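Protein angel homolog 2 (Homo sapiens, PDB 6RW0) has 2',3'-cyclic phosphatase activity, belongs to the CCR4/nocturin family of the endonuclease/exonuclease/phosphatase superfamily, and probably binds mRNA 3'-untranslated regions. Local coordinates at residues K49-S53 with S146-L150; A211-E216 with I288-Y294. One frame throughout, in Å; residues are numbered along the deposited sequence.

From the N terminus, strand 49-58 comes first. Interaction 1 sets its opening residues against 146-150, where the chain turns into strand 148-157, and so closes a loop of 92 residues holding both helix and strand. The chain then runs on to helix 203-220, whose residues 211-216 are met in interaction 2 by 288-294, part of the long excursion between strands 253-255 and 329-331. The two contacts follow in series, neither nested nor crossed, with centres 27 Å apart and nearest atoms about 12 Å apart. Interaction 1 joins the two main beta sheets of the fold; interaction 2 lays a loop against a helix that follows a strand of the second sheet.

Interaction 1. Residues K49-S53 with S146-L150; sequences KFDFS and SKFSL
Lys147 reaches Asp51 because its chain is bent at chi2 and chi3, while CG of Phe50 stands opposite the backbone N (chi1 175°) and carries its ring to Lys147 and Phe148. The bent lysine slants across the CE1/CZ end of Phe50, CE lying 3.8 Å from Phe50 CZ, before its ammonium group donates to a main-chain carbonyl. That bond, Lys147 NZ to Asp51 O, is 2.8 Å long and nearly collinear with the C=O bond (177°). The Asp51 carboxylate is engaged elsewhere: OD1 forms a salt bridge with Arg426, and OD2 takes a weak, 3.3 Å bond from Lys49 NZ within a second salt bridge. With an alanine at Lys147, Asp51 O is likely to be left without this donor, and Phe50 CE1 and CZ without the CE methylene packed on them.

Next to the lysine, Phe50, Phe52 and Phe148 form an aromatic cluster. Phe50 turns an edge toward the face of Phe148 in an offset edge-to-face pair, the planes 77° apart, with Phe50 CE2 and Phe148 CE1 touching at 3.7 Å. Phe148 in turn directs its own edge toward the face of Phe52, the centroids 6.0 Å apart; its CZ comes to 4.1 Å from Phe52 CB. Phe148 is thus the middle ring: the edge of Phe50 is turned toward its face, off centre, and its own edge is turned toward Phe52.

The cluster lies where two sheets meet. Strand 49-58 pairs with strands 421-428 and 100-107 in one, strand 148-157 with 171-179 in the other. Ile189 of strand 189-195 touches both Phe50 and Phe52, and Leu177 of strand 171-179 packs on Phe148, so the rings bridge the layers of the beta sandwich characteristic of the DNase I-like fold.

Interaction 2. Residues A211-E216 with I288-Y294; sequences AMLLAE and ISQNCVY
Tyr294 lies over Ala215 with one face of its ring, the methyl CB sitting 3.9 Å from the centroid and only 12° off the ring normal, a CH-pi contact. The same ring meets Glu216 at its edge: the hydroxyl OH donates to Glu216 OE1 at 2.6 Å, and the carboxylate plane is turned 77° from the ring. Glu216 gets there by folding back at chi2 (75°), since its CB bond leaves away from the loop. A water donates to both Tyr294 OH and Met212 O, giving the hydroxyl a second partner; another links Ala215 O to Tyr294 N.

Deeper in, Ile288 crosses Met212 at about a right angle, its CD1 3.7 Å from Met212 CG and also against the Ala215 methyl. Cys292 points at the helix, SG 3.8 Å from Ala211 CB, with its own CB resting on Leu214 CB. The small alanines let the loop backbone come close: Ala215 CA approaches Cys292 O to 3.2 Å in a CA-H...O contact, and a water also donates to that carbonyl.

Phe248 of helix 244-251 covers both Leu214 and Cys292. Within 288-294, Ser289 to Cys292 form a type I beta turn, reinforced by an ST turn in which Ser289 OG accepts from Asn291 N; of this turn only Cys292 touches 211-216, and Ile288 before it and Tyr294 after it complete the docking on helix 203-220.

Interaction 1. Residues K49-S53 with S146-L150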
# COMPACT_ATOMS: atom_id res chain seq x y z
N LYS A 49 3.68 -21.21 17.26
CA LYS A 49 3.59 -20.24 16.15
C LYS A 49 2.30 -19.43 16.25
O LYS A 49 1.39 -19.87 16.90
CB LYS A 49 3.53 -21.02 14.83
CG LYS A 49 2.14 -21.56 14.53
CD LYS A 49 2.09 -22.91 13.89
CE LYS A 49 0.74 -23.59 14.02
NZ LYS A 49 -0.39 -22.70 13.68
N PHE A 50 2.27 -18.27 15.59
CA PHE A 50 1.07 -17.43 15.46
C PHE A 50 0.89 -17.22 13.95
O PHE A 50 1.78 -16.65 13.38
CB PHE A 50 1.20 -16.11 16.21
CG PHE A 50 0.05 -15.17 16.02
CD1 PHE A 50 -1.16 -15.38 16.63
CD2 PHE A 50 0.18 -14.05 15.21
CE1 PHE A 50 -2.22 -14.50 16.46
CE2 PHE A 50 -0.88 -13.19 15.03
CZ PHE A 50 -2.07 -13.41 15.66
N ASP A 51 -0.21 -17.65 13.36
CA ASP A 51 -0.44 -17.52 11.91
C ASP A 51 -1.50 -16.45 11.71
O ASP A 51 -2.41 -16.39 12.49
CB ASP A 51 -0.91 -18.84 11.29
CG ASP A 51 0.16 -19.91 11.21
OD1 ASP A 51 1.30 -19.61 11.47
OD2 ASP A 51 -0.19 -21.03 10.88
N PHE A 52 -1.34 -15.59 10.71
CA PHE A 52 -2.33 -14.53 10.43
C PHE A 52 -2.24 -14.17 8.97
O PHE A 52 -1.20 -14.27 8.38
CB PHE A 52 -2.13 -13.31 11.33
CG PHE A 52 -0.85 -12.57 11.09
CD1 PHE A 52 0.36 -13.04 11.57
CD2 PHE A 52 -0.85 -11.40 10.36
CE1 PHE A 52 1.53 -12.35 11.33
CE2 PHE A 52 0.32 -10.71 10.13
CZ PHE A 52 1.51 -11.18 10.62
N SER A 53 -3.36 -13.74 8.43
CA SER A 53 -3.47 -13.32 7.05
C SER A 53 -3.71 -11.82 6.95
O SER A 53 -4.28 -11.19 7.85
CB SER A 53 -4.59 -14.07 6.34
OG SER A 53 -5.83 -13.88 7.01
N SER A 146 -10.72 -10.99 17.68
CA SER A 146 -10.40 -12.35 18.17
C SER A 146 -8.91 -12.65 18.01
O SER A 146 -8.44 -13.52 18.70
CB SER A 146 -11.24 -13.38 17.47
OG SER A 146 -10.84 -13.57 16.13
N LYS A 147 -8.20 -12.03 17.06
CA LYS A 147 -6.78 -12.33 16.78
C LYS A 147 -5.81 -11.33 17.40
O LYS A 147 -4.70 -11.72 17.62
CB LYS A 147 -6.55 -12.35 15.26
CG LYS A 147 -7.16 -13.52 14.53
CD LYS A 147 -6.46 -14.83 14.77
CE LYS A 147 -5.12 -14.97 14.09
NZ LYS A 147 -4.60 -16.36 14.20
N PHE A 148 -6.20 -10.10 17.66
CA PHE A 148 -5.25 -9.10 18.18
C PHE A 148 -5.90 -8.08 19.12
O PHE A 148 -7.08 -7.85 19.02
CB PHE A 148 -4.70 -8.18 17.07
CG PHE A 148 -4.06 -8.86 15.90
CD1 PHE A 148 -2.72 -9.15 15.90
CD2 PHE A 148 -4.79 -9.17 14.77
CE1 PHE A 148 -2.14 -9.75 14.81
CE2 PHE A 148 -4.21 -9.79 13.69
CZ PHE A 148 -2.88 -10.07 13.71
N SER A 149 -5.09 -7.51 19.99
CA SER A 149 -5.44 -6.30 20.72
C SER A 149 -4.66 -5.12 20.15
O SER A 149 -3.57 -5.27 19.60
CB SER A 149 -5.08 -6.41 22.21
OG SER A 149 -5.84 -7.42 22.86
N LEU A 150 -5.23 -3.93 20.30
CA LEU A 150 -4.63 -2.72 19.76
C LEU A 150 -3.75 -2.07 20.81
O LEU A 150 -4.22 -1.74 21.90
CB LEU A 150 -5.75 -1.78 19.36
CG LEU A 150 -5.37 -0.44 18.74
CD1 LEU A 150 -4.51 -0.61 17.52
CD2 LEU A 150 -6.68 0.27 18.43

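Interaction 2. Residues A211-E216 with I288-Y294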
# COMPACT_ATOMS: atom_id res chain seq x y z
N ALA A 211 9.54 8.18 2.96
CA ALA A 211 10.44 8.37 4.10
C ALA A 211 9.65 8.69 5.36
O ALA A 211 10.01 8.24 6.46
CB ALA A 211 11.44 9.48 3.79
N MET A 212 8.59 9.49 5.24
CA MET A 212 7.77 9.82 6.40
C MET A 212 7.08 8.58 6.95
O MET A 212 7.01 8.40 8.17
CB MET A 212 6.76 10.90 6.01
CG MET A 212 7.41 12.24 5.74
SD MET A 212 6.35 13.43 4.90
CE MET A 212 5.46 14.03 6.23
N LEU A 213 6.55 7.71 6.08
CA LEU A 213 5.97 6.46 6.57
C LEU A 213 7.03 5.59 7.23
O LEU A 213 6.81 5.03 8.32
CB LEU A 213 5.32 5.70 5.42
CG LEU A 213 4.54 4.45 5.84
CD1 LEU A 213 3.31 4.84 6.65
CD2 LEU A 213 4.16 3.64 4.62
N LEU A 214 8.19 5.45 6.59
CA LEU A 214 9.25 4.62 7.15
C LEU A 214 9.72 5.16 8.50
O LEU A 214 10.02 4.38 9.42
CB LEU A 214 10.43 4.51 6.18
CG LEU A 214 10.15 3.75 4.89
CD1 LEU A 214 11.36 3.83 3.98
CD2 LEU A 214 9.75 2.29 5.12
N ALA A 215 9.80 6.48 8.66
CA ALA A 215 10.18 7.05 9.95
C ALA A 215 9.14 6.72 11.02
O ALA A 215 9.50 6.40 12.15
CB ALA A 215 10.37 8.56 9.83
N GLU A 216 7.85 6.79 10.69
CA GLU A 216 6.85 6.43 11.68
C GLU A 216 6.99 4.96 12.07
O GLU A 216 6.93 4.62 13.25
CB GLU A 216 5.44 6.72 11.15
CG GLU A 216 4.37 6.54 12.21
CD GLU A 216 4.34 7.66 13.22
OE1 GLU A 216 4.88 8.76 12.95
OE2 GLU A 216 3.75 7.45 14.29
N ILE A 288 13.64 14.39 9.40
CA ILE A 288 13.87 12.97 9.05
C ILE A 288 15.26 12.87 8.42
O ILE A 288 15.55 13.60 7.51
CB ILE A 288 12.74 12.42 8.15
CG1 ILE A 288 11.42 12.40 8.92
CG2 ILE A 288 13.10 11.04 7.63
CD1 ILE A 288 10.23 12.00 8.09
N SER A 289 16.09 11.94 8.90
CA SER A 289 17.47 11.77 8.41
C SER A 289 17.47 11.04 7.06
O SER A 289 16.47 10.47 6.69
CB SER A 289 18.28 10.99 9.41
OG SER A 289 17.97 9.62 9.33
N GLN A 290 18.64 10.91 6.45
CA GLN A 290 18.83 10.14 5.20
C GLN A 290 18.67 8.63 5.45
O GLN A 290 18.72 7.92 4.49
CB GLN A 290 20.18 10.43 4.55
CG GLN A 290 20.33 11.87 4.13
CD GLN A 290 19.35 12.22 3.05
OE1 GLN A 290 18.26 12.66 3.34
NE2 GLN A 290 19.72 12.02 1.79
N ASN A 291 18.65 8.14 6.69
CA ASN A 291 18.33 6.75 7.03
C ASN A 291 16.82 6.60 7.30
O ASN A 291 16.46 5.58 7.82
CB ASN A 291 19.18 6.27 8.21
CG ASN A 291 20.65 6.25 7.89
OD1 ASN A 291 21.04 6.19 6.75
ND2 ASN A 291 21.47 6.30 8.92
N CYS A 292 16.01 7.63 7.03
CA CYS A 292 14.55 7.56 7.17
C CYS A 292 14.11 7.31 8.61
O CYS A 292 13.16 6.57 8.87
CB CYS A 292 13.92 6.55 6.20
SG CYS A 292 14.17 7.00 4.47
N VAL A 293 14.81 7.94 9.55
CA VAL A 293 14.39 7.93 10.95
C VAL A 293 14.17 9.36 11.42
O VAL A 293 14.80 10.30 10.93
CB VAL A 293 15.37 7.20 11.89
CG1 VAL A 293 15.54 5.77 11.43
CG2 VAL A 293 16.70 7.91 11.95
N TYR A 294 13.27 9.53 12.37
CA TYR A 294 13.11 10.85 12.96
C TYR A 294 14.41 11.27 13.64
O TYR A 294 15.12 10.45 14.23
CB TYR A 294 12.00 10.81 14.00
CG TYR A 294 10.60 10.64 13.46
CD1 TYR A 294 10.12 11.46 12.46
CD2 TYR A 294 9.75 9.68 13.98
CE1 TYR A 294 8.84 11.33 11.98
CE2 TYR A 294 8.45 9.54 13.50
CZ TYR A 294 8.01 10.37 12.50
OH TYR A 294 6.74 10.27 11.98
O HOH W 1 6.47 10.88 9.45
O HOH W 2 12.80 3.96 8.65
O HOH W 3 11.93 7.19 13.18